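Local coordinates for acetyl-CoA hydrolase/transferase family protein (Porphyromonas gingivalis, PDB 2NVV) that probably hydrolyses acetyl-CoA or transfers its CoA to or from acetate, by way of a glutamyl-CoA thioester, and binds zinc, at residues 451-462 against 487-497. Sequence-based numbering, arbitrary orientation.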
loop_
_atom_site.group_PDB
_atom_site.type_symbol
_atom_site.label_atom_id
_atom_site.label_comp_id
_atom_site.label_asym_id
_atom_site.label_seq_id
_atom_site.Cartn_x
_atom_site.Cartn_y
_atom_site.Cartn_z
ATOM N N ASP A 451 16.501 26.732 -9.064
ATOM C CA ASP A 451 16.241 26.901 -10.490
ATOM C C ASP A 451 14.843 26.491 -10.934
ATOM O O ASP A 451 14.417 26.863 -12.023
ATOM C CB ASP A 451 17.241 26.091 -11.309
ATOM C CG ASP A 451 18.565 26.787 -11.470
ATOM O OD1 ASP A 451 19.498 26.168 -12.030
ATOM O OD2 ASP A 451 18.670 27.957 -11.048
ATOM N N TYR A 452 14.132 25.722 -10.112
ATOM C CA TYR A 452 12.792 25.265 -10.484
ATOM C C TYR A 452 11.697 25.703 -9.520
ATOM O O TYR A 452 10.518 25.477 -9.770
ATOM C CB TYR A 452 12.767 23.727 -10.604
ATOM C CG TYR A 452 13.638 23.179 -11.714
ATOM C CD1 TYR A 452 14.958 22.790 -11.474
ATOM C CD2 TYR A 452 13.151 23.092 -13.020
ATOM C CE1 TYR A 452 15.767 22.330 -12.513
ATOM C CE2 TYR A 452 13.945 22.637 -14.057
ATOM C CZ TYR A 452 15.246 22.258 -13.804
ATOM O OH TYR A 452 16.011 21.811 -14.852
ATOM N N ARG A 453 12.074 26.344 -8.421
ATOM C CA ARG A 453 11.076 26.751 -7.453
ATOM C C ARG A 453 10.061 27.766 -7.996
ATOM O O ARG A 453 8.857 27.593 -7.816
ATOM C CB ARG A 453 11.770 27.272 -6.184
ATOM C CG ARG A 453 12.996 26.447 -5.832
ATOM C CD ARG A 453 13.078 26.032 -4.366
ATOM N NE ARG A 453 13.597 27.090 -3.507
ATOM C CZ ARG A 453 14.565 26.930 -2.602
ATOM N NH1 ARG A 453 15.149 25.749 -2.415
ATOM N NH2 ARG A 453 14.955 27.969 -1.881
ATOM N N PRO A 454 10.519 28.827 -8.671
ATOM C CA PRO A 454 9.534 29.789 -9.178
ATOM C C PRO A 454 8.572 29.246 -10.236
ATOM O O PRO A 454 7.397 29.636 -10.305
ATOM C CB PRO A 454 10.407 30.943 -9.688
ATOM C CG PRO A 454 11.704 30.298 -9.992
ATOM C CD PRO A 454 11.892 29.318 -8.874
ATOM N N LEU A 455 9.075 28.327 -11.045
ATOM C CA LEU A 455 8.286 27.719 -12.106
ATOM C C LEU A 455 7.196 26.818 -11.519
ATOM O O LEU A 455 6.064 26.794 -12.004
ATOM C CB LEU A 455 9.215 26.923 -13.012
ATOM C CG LEU A 455 8.875 26.751 -14.494
ATOM C CD1 LEU A 455 8.332 28.041 -15.097
ATOM C CD2 LEU A 455 10.146 26.303 -15.211
ATOM N N LEU A 456 7.529 26.080 -10.466
ATOM C CA LEU A 456 6.541 25.215 -9.837
ATOM C C LEU A 456 5.573 26.042 -8.991
ATOM O O LEU A 456 4.461 25.600 -8.712
ATOM C CB LEU A 456 7.235 24.143 -8.995
ATOM C CG LEU A 456 7.975 23.105 -9.852
ATOM C CD1 LEU A 456 8.827 22.212 -8.967
ATOM C CD2 LEU A 456 6.958 22.274 -10.664
ATOM N N ARG A 457 5.991 27.245 -8.587
ATOM C CA ARG A 457 5.113 28.113 -7.814
ATOM C C ARG A 457 4.090 28.685 -8.786
ATOM O O ARG A 457 2.929 28.872 -8.437
ATOM C CB ARG A 457 5.884 29.261 -7.139
ATOM C CG ARG A 457 6.731 28.858 -5.961
ATOM C CD ARG A 457 7.198 30.071 -5.164
ATOM N NE ARG A 457 8.191 29.713 -4.145
ATOM C CZ ARG A 457 9.508 29.854 -4.284
ATOM N NH1 ARG A 457 10.021 30.357 -5.400
ATOM N NH2 ARG A 457 10.318 29.478 -3.303
ATOM N N GLN A 458 4.534 28.962 -10.009
ATOM C CA GLN A 458 3.655 29.487 -11.052
ATOM C C GLN A 458 2.648 28.429 -11.496
ATOM O O GLN A 458 1.545 28.751 -11.947
ATOM C CB GLN A 458 4.468 29.936 -12.262
ATOM C CG GLN A 458 5.252 31.216 -12.052
ATOM C CD GLN A 458 6.038 31.618 -13.291
ATOM O OE1 GLN A 458 6.867 30.854 -13.782
ATOM N NE2 GLN A 458 5.781 32.815 -13.798
ATOM N N TYR A 459 3.028 27.162 -11.372
ATOM C CA TYR A 459 2.148 26.069 -11.756
ATOM C C TYR A 459 0.933 26.019 -10.844
ATOM O O TYR A 459 -0.149 25.608 -11.262
ATOM C CB TYR A 459 2.887 24.733 -11.679
ATOM C CG TYR A 459 2.036 23.556 -12.093
ATOM C CD1 TYR A 459 1.742 23.319 -13.435
ATOM C CD2 TYR A 459 1.489 22.697 -11.137
ATOM C CE1 TYR A 459 0.923 22.255 -13.816
ATOM C CE2 TYR A 459 0.667 21.629 -11.504
ATOM C CZ TYR A 459 0.392 21.418 -12.843
ATOM O OH TYR A 459 -0.418 20.375 -13.189
ATOM N N LEU A 460 1.112 26.433 -9.595
ATOM C CA LEU A 460 0.020 26.427 -8.627
ATOM C C LEU A 460 -0.943 27.600 -8.806
ATOM O O LEU A 460 -1.987 27.666 -8.147
ATOM C CB LEU A 460 0.582 26.445 -7.213
ATOM C CG LEU A 460 1.313 25.166 -6.816
ATOM C CD1 LEU A 460 2.042 25.381 -5.487
ATOM C CD2 LEU A 460 0.302 24.012 -6.725
ATOM N N GLU A 461 -0.595 28.522 -9.697
ATOM C CA GLU A 461 -1.441 29.680 -9.947
ATOM C C GLU A 461 -1.949 29.725 -11.376
ATOM O O GLU A 461 -2.070 30.808 -11.946
ATOM C CB GLU A 461 -0.664 30.964 -9.656
ATOM C CG GLU A 461 -0.054 31.024 -8.261
ATOM C CD GLU A 461 -1.093 30.912 -7.143
ATOM O OE1 GLU A 461 -0.679 30.879 -5.956
ATOM O OE2 GLU A 461 -2.316 30.859 -7.440
ATOM N N LEU A 462 -2.249 28.564 -11.954
ATOM C CA LEU A 462 -2.718 28.516 -13.332
ATOM C C LEU A 462 -4.232 28.490 -13.467
ATOM O O LEU A 462 -4.762 28.150 -14.531
ATOM C CB LEU A 462 -2.097 27.320 -14.068
ATOM C CG LEU A 462 -0.575 27.401 -14.276
ATOM C CD1 LEU A 462 -0.090 26.245 -15.161
ATOM C CD2 LEU A 462 -0.222 28.738 -14.917
ATOM N N ASP A 487 16.498 20.677 -21.578
ATOM C CA ASP A 487 16.615 21.465 -20.358
ATOM C C ASP A 487 15.225 21.891 -19.880
ATOM O O ASP A 487 14.564 22.706 -20.521
ATOM C CB ASP A 487 17.469 22.708 -20.606
ATOM C CG ASP A 487 17.855 23.418 -19.316
ATOM O OD1 ASP A 487 17.022 23.476 -18.393
ATOM O OD2 ASP A 487 18.990 23.925 -19.231
HETATM N N MSE A 488 14.790 21.350 -18.747
HETATM C CA MSE A 488 13.472 21.667 -18.223
HETATM C C MSE A 488 13.290 23.124 -17.820
HETATM O O MSE A 488 12.165 23.598 -17.696
HETATM C CB MSE A 488 13.154 20.764 -17.026
HETATM C CG MSE A 488 13.212 19.271 -17.324
HETATM SE SE MSE A 488 12.577 18.217 -15.836
HETATM C CE MSE A 488 12.170 16.554 -16.772
ATOM N N ARG A 489 14.387 23.841 -17.607
ATOM C CA ARG A 489 14.294 25.247 -17.199
ATOM C C ARG A 489 13.732 26.117 -18.305
ATOM O O ARG A 489 13.366 27.262 -18.062
ATOM C CB ARG A 489 15.661 25.796 -16.800
ATOM C CG ARG A 489 16.264 25.194 -15.535
ATOM C CD ARG A 489 17.555 24.508 -15.893
ATOM N NE ARG A 489 18.691 25.023 -15.154
ATOM C CZ ARG A 489 19.955 24.854 -15.524
ATOM N NH1 ARG A 489 20.237 24.189 -16.641
ATOM N NH2 ARG A 489 20.938 25.316 -14.754
ATOM N N ASN A 490 13.692 25.578 -19.524
ATOM C CA ASN A 490 13.163 26.301 -20.678
ATOM C C ASN A 490 11.640 26.347 -20.715
ATOM O O ASN A 490 11.050 26.886 -21.659
ATOM C CB ASN A 490 13.666 25.673 -21.971
ATOM C CG ASN A 490 15.123 25.900 -22.174
ATOM O OD1 ASN A 490 15.618 27.006 -21.942
ATOM N ND2 ASN A 490 15.833 24.867 -22.614
ATOM N N VAL A 491 11.006 25.791 -19.692
ATOM C CA VAL A 491 9.564 25.771 -19.656
ATOM C C VAL A 491 9.006 27.144 -19.327
ATOM O O VAL A 491 9.571 27.890 -18.529
ATOM C CB VAL A 491 9.040 24.744 -18.612
ATOM C CG1 VAL A 491 7.550 24.937 -18.382
ATOM C CG2 VAL A 491 9.307 23.326 -19.090
ATOM N N ARG A 492 7.894 27.464 -19.975
ATOM C CA ARG A 492 7.155 28.705 -19.782
ATOM C C ARG A 492 5.711 28.245 -19.963
ATOM O O ARG A 492 5.313 27.820 -21.049
ATOM C CB ARG A 492 7.544 29.738 -20.839
ATOM C CG ARG A 492 8.884 30.411 -20.564
ATOM C CD ARG A 492 9.321 31.270 -21.742
ATOM N NE ARG A 492 8.262 32.167 -22.206
ATOM C CZ ARG A 492 8.326 32.881 -23.330
ATOM N NH1 ARG A 492 7.311 33.672 -23.680
ATOM N NH2 ARG A 492 9.403 32.797 -24.108
ATOM N N TRP A 493 4.940 28.302 -18.886
ATOM C CA TRP A 493 3.561 27.845 -18.915
ATOM C C TRP A 493 2.716 28.438 -20.026
ATOM O O TRP A 493 1.791 27.790 -20.514
ATOM C CB TRP A 493 2.916 28.092 -17.551
ATOM C CG TRP A 493 3.671 27.401 -16.461
ATOM C CD1 TRP A 493 4.346 27.986 -15.430
ATOM C CD2 TRP A 493 3.904 25.988 -16.341
ATOM N NE1 TRP A 493 4.990 27.031 -14.679
ATOM C CE2 TRP A 493 4.738 25.796 -15.213
ATOM C CE3 TRP A 493 3.492 24.868 -17.077
ATOM C CZ2 TRP A 493 5.168 24.527 -14.804
ATOM C CZ3 TRP A 493 3.918 23.610 -16.673
ATOM C CH2 TRP A 493 4.750 23.448 -15.545
ATOM N N GLU A 494 3.041 29.659 -20.436
ATOM C CA GLU A 494 2.297 30.320 -21.496
ATOM C C GLU A 494 2.554 29.625 -22.826
ATOM O O GLU A 494 1.786 29.776 -23.778
ATOM C CB GLU A 494 2.687 31.801 -21.572
ATOM C CG GLU A 494 2.117 32.648 -20.424
ATOM C CD GLU A 494 2.704 32.307 -19.042
ATOM O OE1 GLU A 494 2.026 32.583 -18.023
ATOM O OE2 GLU A 494 3.841 31.781 -18.969
ATOM N N ASP A 495 3.634 28.851 -22.875
ATOM C CA ASP A 495 4.006 28.108 -24.075
ATOM C C ASP A 495 3.295 26.763 -24.111
ATOM O O ASP A 495 3.019 26.230 -25.189
ATOM C CB ASP A 495 5.511 27.862 -24.109
ATOM C CG ASP A 495 6.297 29.109 -24.391
ATOM O OD1 ASP A 495 7.538 29.060 -24.225
ATOM O OD2 ASP A 495 5.679 30.129 -24.785
ATOM N N TYR A 496 3.013 26.205 -22.936
ATOM C CA TYR A 496 2.341 24.916 -22.873
ATOM C C TYR A 496 0.835 25.034 -22.727
ATOM O O TYR A 496 0.150 24.089 -22.335
ATOM C CB TYR A 496 2.938 24.057 -21.755
ATOM C CG TYR A 496 4.270 23.462 -22.152
ATOM C CD1 TYR A 496 5.443 24.221 -22.106
ATOM C CD2 TYR A 496 4.344 22.166 -22.658
ATOM C CE1 TYR A 496 6.652 23.701 -22.563
ATOM C CE2 TYR A 496 5.548 21.637 -23.118
ATOM C CZ TYR A 496 6.697 22.407 -23.070
ATOM O OH TYR A 496 7.880 21.879 -23.541
HETATM N N MSE A 497 0.328 26.213 -23.063
HETATM C CA MSE A 497 -1.102 26.493 -23.023
HETATM C C MSE A 497 -1.356 27.837 -23.704
HETATM O O MSE A 497 -2.014 27.832 -24.773
HETATM C CB MSE A 497 -1.617 26.523 -21.575
HETATM C CG MSE A 497 -0.970 27.574 -20.674
HETATM SE SE MSE A 497 -1.726 27.645 -18.862
HETATM C CE MSE A 497 -2.518 29.395 -18.919
HETATM O O HOH W 1 6.303 30.489 -16.924
#
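The C-terminal tail of the modelled chain, residues 487-497, passes alongside helix 453-459, and W493 is its main inward side chain. Its indole NE1 donates to L455 O at 2.9 Å, with the oxygen close to the ring plane and the N-H angle at 150°; the same carbonyl also takes the weak helical bond from Y459 N, so two donors grip it. Y459 CD1 lies over one indole face, 3.7 Å from W493 CH2, the two ring planes inclined at 50°, and L462 CD1 packs near W493 CG. V491 CG1 lies against the face opposite Y459. The chi1 of L455, -150°, turns its CG roughly away from the backbone N and carries CD1 to 3.5 Å from W493 NE1, while its CD2 packs on V491 CB. A water accepts from W493 N and donates to Q458 OE1, bridging helix and tail. At the helix start, the ring of N-cap residue Y452 crosses R489 and M488, its CE2 3.6 Å from M488 CB; its hydroxyl bonds to G400 O. Beside it, R489 NH2 reaches D451 OD1 in a 3.2 Å salt bridge; the oxygen lies near the guanidinium plane but is met on its anti side, well out of the carboxylate plane, while R489 NH1 pairs with D487 OD2 at 2.9 Å. Helix 436-446 backs L456 and helix 477-484 touches W493 and V491. Away from the annotated CoA and zinc sites, this is a C-terminal tail packed along a short helix, tryptophan inward and a salt-bridge network at one end.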